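PDB 1JAK: beta-N-acetylhexosaminidase from Streptomyces plicatus, which hydrolyses terminal beta-linked N-acetylhexosamine residues from glycans as a family 20 glycoside hydrolase, probably by substrate-assisted catalysis. Local coordinates for residues R15-I28 with V123-E135. Residues are numbered along the deposited sequence; the frame is centred on the assembly and turned at random.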
# COMPACT_ATOMS: atom_id res chain seq x y z
N ARG A 15 -23.24 -17.50 8.69
CA ARG A 15 -22.07 -16.63 8.57
C ARG A 15 -21.70 -16.33 7.12
O ARG A 15 -21.40 -15.19 6.77
CB ARG A 15 -20.85 -17.28 9.25
CG ARG A 15 -21.04 -17.57 10.73
CD ARG A 15 -19.84 -18.32 11.32
NE ARG A 15 -18.60 -17.56 11.23
CZ ARG A 15 -17.67 -17.72 10.29
NH1 ARG A 15 -17.85 -18.63 9.33
NH2 ARG A 15 -16.57 -16.98 10.30
N LYS A 16 -21.72 -17.37 6.29
CA LYS A 16 -21.36 -17.25 4.87
C LYS A 16 -22.43 -16.59 4.00
O LYS A 16 -22.11 -15.86 3.06
CB LYS A 16 -21.03 -18.64 4.31
CG LYS A 16 -19.88 -19.36 5.00
CD LYS A 16 -20.24 -19.79 6.42
CE LYS A 16 -19.09 -20.54 7.08
NZ LYS A 16 -19.41 -20.96 8.47
N ALA A 17 -23.69 -16.85 4.31
CA ALA A 17 -24.79 -16.27 3.55
C ALA A 17 -25.90 -15.85 4.50
O ALA A 17 -26.92 -16.53 4.63
CB ALA A 17 -25.32 -17.29 2.54
N PRO A 18 -25.72 -14.70 5.18
CA PRO A 18 -26.68 -14.15 6.13
C PRO A 18 -28.10 -14.03 5.58
O PRO A 18 -28.30 -13.79 4.39
CB PRO A 18 -26.09 -12.79 6.47
CG PRO A 18 -24.62 -13.02 6.34
CD PRO A 18 -24.54 -13.83 5.07
N VAL A 19 -29.08 -14.18 6.46
CA VAL A 19 -30.48 -14.07 6.08
C VAL A 19 -30.78 -12.63 5.67
O VAL A 19 -31.48 -12.39 4.68
CB VAL A 19 -31.41 -14.45 7.26
CG1 VAL A 19 -32.87 -14.21 6.88
CG2 VAL A 19 -31.19 -15.90 7.65
N ARG A 20 -30.23 -11.69 6.43
CA ARG A 20 -30.43 -10.27 6.16
C ARG A 20 -29.11 -9.61 5.74
O ARG A 20 -28.03 -10.14 6.01
CB ARG A 20 -30.99 -9.59 7.41
CG ARG A 20 -32.31 -10.18 7.88
CD ARG A 20 -33.48 -9.22 7.69
NE ARG A 20 -33.50 -8.58 6.38
CZ ARG A 20 -33.53 -9.22 5.21
NH1 ARG A 20 -33.53 -10.55 5.17
NH2 ARG A 20 -33.56 -8.53 4.08
N PRO A 21 -29.19 -8.46 5.06
CA PRO A 21 -27.97 -7.78 4.62
C PRO A 21 -27.17 -7.19 5.78
O PRO A 21 -27.74 -6.80 6.80
CB PRO A 21 -28.50 -6.70 3.69
CG PRO A 21 -29.82 -6.35 4.30
CD PRO A 21 -30.39 -7.71 4.65
N THR A 22 -25.85 -7.14 5.62
CA THR A 22 -25.00 -6.58 6.66
C THR A 22 -25.31 -5.09 6.74
O THR A 22 -25.66 -4.47 5.73
CB THR A 22 -23.50 -6.78 6.32
OG1 THR A 22 -23.18 -6.07 5.12
CG2 THR A 22 -23.18 -8.26 6.13
N PRO A 23 -25.18 -4.49 7.93
CA PRO A 23 -25.46 -3.06 8.12
C PRO A 23 -24.70 -2.19 7.13
O PRO A 23 -23.54 -2.47 6.80
CB PRO A 23 -25.04 -2.82 9.56
CG PRO A 23 -25.35 -4.13 10.22
CD PRO A 23 -24.81 -5.12 9.21
N LEU A 24 -25.35 -1.13 6.66
CA LEU A 24 -24.75 -0.21 5.70
C LEU A 24 -23.45 0.43 6.17
O LEU A 24 -22.60 0.80 5.36
CB LEU A 24 -25.76 0.88 5.33
CG LEU A 24 -25.39 1.86 4.21
CD1 LEU A 24 -25.24 1.10 2.89
CD2 LEU A 24 -26.47 2.93 4.09
N ASP A 25 -23.28 0.55 7.49
CA ASP A 25 -22.08 1.18 8.04
C ASP A 25 -20.96 0.18 8.35
O ASP A 25 -19.86 0.58 8.72
CB ASP A 25 -22.42 1.91 9.34
CG ASP A 25 -22.67 0.95 10.49
OD1 ASP A 25 -23.59 0.11 10.38
OD2 ASP A 25 -21.95 1.04 11.51
N ARG A 26 -21.25 -1.11 8.20
CA ARG A 26 -20.25 -2.12 8.52
C ARG A 26 -19.23 -2.36 7.42
O ARG A 26 -19.20 -3.42 6.81
CB ARG A 26 -20.96 -3.43 8.89
CG ARG A 26 -20.05 -4.46 9.56
CD ARG A 26 -20.87 -5.40 10.43
NE ARG A 26 -21.52 -4.68 11.52
CZ ARG A 26 -22.36 -5.24 12.40
NH1 ARG A 26 -22.66 -6.53 12.31
NH2 ARG A 26 -22.90 -4.50 13.36
N VAL A 27 -18.40 -1.35 7.17
CA VAL A 27 -17.37 -1.44 6.15
C VAL A 27 -16.09 -0.77 6.63
O VAL A 27 -16.12 0.08 7.53
CB VAL A 27 -17.81 -0.77 4.83
CG1 VAL A 27 -19.20 -1.24 4.42
CG2 VAL A 27 -17.79 0.73 4.99
N ILE A 28 -14.96 -1.16 6.04
CA ILE A 28 -13.67 -0.59 6.40
C ILE A 28 -13.00 -0.15 5.10
O ILE A 28 -12.91 -0.94 4.16
CB ILE A 28 -12.75 -1.63 7.09
CG1 ILE A 28 -13.39 -2.12 8.39
CG2 ILE A 28 -11.39 -1.00 7.38
CD1 ILE A 28 -12.65 -3.28 9.04
N VAL A 123 -16.95 0.79 -5.47
CA VAL A 123 -17.02 -0.65 -5.69
C VAL A 123 -16.44 -1.40 -4.50
O VAL A 123 -16.97 -2.42 -4.08
CB VAL A 123 -16.27 -1.05 -6.99
CG1 VAL A 123 -16.03 -2.55 -7.03
CG2 VAL A 123 -17.09 -0.63 -8.21
N GLN A 124 -15.34 -0.88 -3.94
CA GLN A 124 -14.72 -1.54 -2.79
C GLN A 124 -15.69 -1.56 -1.61
O GLN A 124 -15.66 -2.47 -0.79
CB GLN A 124 -13.43 -0.83 -2.40
CG GLN A 124 -12.37 -0.78 -3.50
CD GLN A 124 -12.12 -2.15 -4.13
OE1 GLN A 124 -12.16 -3.18 -3.46
NE2 GLN A 124 -11.84 -2.15 -5.43
N THR A 125 -16.54 -0.54 -1.51
CA THR A 125 -17.52 -0.50 -0.44
C THR A 125 -18.63 -1.50 -0.74
O THR A 125 -19.07 -2.25 0.13
CB THR A 125 -18.11 0.92 -0.31
OG1 THR A 125 -17.11 1.79 0.22
CG2 THR A 125 -19.33 0.91 0.62
N LEU A 126 -19.06 -1.52 -2.00
CA LEU A 126 -20.12 -2.43 -2.42
C LEU A 126 -19.79 -3.89 -2.13
O LEU A 126 -20.65 -4.65 -1.67
CB LEU A 126 -20.41 -2.25 -3.91
CG LEU A 126 -21.46 -3.18 -4.52
CD1 LEU A 126 -22.81 -2.99 -3.81
CD2 LEU A 126 -21.60 -2.87 -6.01
N ARG A 127 -18.55 -4.30 -2.39
CA ARG A 127 -18.18 -5.69 -2.15
C ARG A 127 -18.21 -6.07 -0.68
O ARG A 127 -18.25 -7.25 -0.34
CB ARG A 127 -16.80 -6.00 -2.77
CG ARG A 127 -15.65 -5.22 -2.19
CD ARG A 127 -14.41 -5.31 -3.09
NE ARG A 127 -13.91 -6.68 -3.26
CZ ARG A 127 -12.70 -6.97 -3.73
NH1 ARG A 127 -11.87 -5.99 -4.09
NH2 ARG A 127 -12.31 -8.23 -3.84
N GLN A 128 -18.21 -5.07 0.21
CA GLN A 128 -18.28 -5.34 1.64
C GLN A 128 -19.74 -5.35 2.11
O GLN A 128 -20.06 -5.94 3.14
CB GLN A 128 -17.46 -4.32 2.43
CG GLN A 128 -15.96 -4.60 2.38
CD GLN A 128 -15.16 -3.69 3.30
OE1 GLN A 128 -15.56 -3.43 4.43
NE2 GLN A 128 -14.01 -3.23 2.82
N LEU A 129 -20.61 -4.69 1.35
CA LEU A 129 -22.03 -4.66 1.70
C LEU A 129 -22.66 -6.00 1.30
O LEU A 129 -23.60 -6.48 1.93
CB LEU A 129 -22.74 -3.50 0.98
CG LEU A 129 -22.27 -2.11 1.42
CD1 LEU A 129 -22.93 -1.04 0.57
CD2 LEU A 129 -22.60 -1.91 2.90
N LEU A 130 -22.12 -6.60 0.24
CA LEU A 130 -22.59 -7.91 -0.21
C LEU A 130 -22.10 -8.94 0.81
O LEU A 130 -21.17 -8.66 1.57
CB LEU A 130 -22.04 -8.21 -1.61
CG LEU A 130 -22.69 -7.42 -2.74
CD1 LEU A 130 -21.87 -7.55 -4.02
CD2 LEU A 130 -24.11 -7.92 -2.96
N PRO A 131 -22.72 -10.13 0.84
CA PRO A 131 -22.35 -11.20 1.77
C PRO A 131 -21.02 -11.88 1.47
O PRO A 131 -20.52 -11.81 0.35
CB PRO A 131 -23.53 -12.17 1.66
CG PRO A 131 -23.90 -12.04 0.22
CD PRO A 131 -23.86 -10.54 0.00
N PRO A 132 -20.43 -12.55 2.47
CA PRO A 132 -19.14 -13.25 2.34
C PRO A 132 -19.09 -14.21 1.15
O PRO A 132 -18.02 -14.44 0.58
CB PRO A 132 -19.02 -14.00 3.67
CG PRO A 132 -19.74 -13.11 4.62
CD PRO A 132 -20.97 -12.71 3.83
N ALA A 133 -20.24 -14.77 0.79
CA ALA A 133 -20.31 -15.71 -0.32
C ALA A 133 -19.80 -15.10 -1.62
O ALA A 133 -19.42 -15.81 -2.55
CB ALA A 133 -21.76 -16.18 -0.50
N VAL A 134 -19.78 -13.77 -1.69
CA VAL A 134 -19.32 -13.07 -2.89
C VAL A 134 -17.85 -13.38 -3.20
O VAL A 134 -17.39 -13.19 -4.33
CB VAL A 134 -19.52 -11.54 -2.74
CG1 VAL A 134 -18.49 -10.96 -1.78
CG2 VAL A 134 -19.45 -10.86 -4.10
N GLU A 135 -17.13 -13.88 -2.20
CA GLU A 135 -15.71 -14.21 -2.35
C GLU A 135 -15.45 -15.57 -2.99
O GLU A 135 -14.33 -15.87 -3.40
CB GLU A 135 -15.01 -14.18 -0.99
CG GLU A 135 -15.03 -12.84 -0.26
CD GLU A 135 -14.26 -11.75 -0.98
OE1 GLU A 135 -13.36 -12.08 -1.80
OE2 GLU A 135 -14.54 -10.57 -0.73
O HOH W 1 -25.41 -4.73 2.97
O HOH W 2 -18.86 -6.54 5.52
O HOH W 3 -17.20 -4.60 5.96
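Gln128 lays its carboxamide alongside the backbone of Ile28 and grips it twice: Ile28 N donates to Gln128 OE1 at 2.8 Å, and Gln128 NE2 returns a bond to Ile28 O at 2.9 Å. The second comes in the plane of the Ile28 carbonyl, whereas Ile28 N is tilted 19° from the plane of the Gln128 one. Extended beyond CG (chi2 -173°), the glutamine reaches this backbone from the last turn of its helix, and the pair of bonds fixes the rotation of its amide. Shortening this side chain to an alanine is likely to leave both the N-H and the carbonyl of Ile28 without these mates. At the next residue, the last of the helix, Leu129 CD1 meets Leu24 CD1 at 3.9 Å, while CD2 sits between Leu24 and Val27, 3.8 Å from Val27 CG1. Thr22 OG1 makes a weak bond to Leu129 O, which a water also bridges to Thr22 O. Past the helix end the hold is lighter: Pro18 CD touches Pro131 CB and Pro132 CD, each at 3.9 Å, and Ala133 N gives a weak bond to Lys16 O. Tyr495 of helix 493-499 packs on both Thr22 and Pro132. The whole is an irregular N-terminal arm, with a type I beta turn from Pro23 to Arg26, strapped over the C-terminal end of helix 116-129, in the non-catalytic alpha/beta domain that accompanies the family 20 barrel.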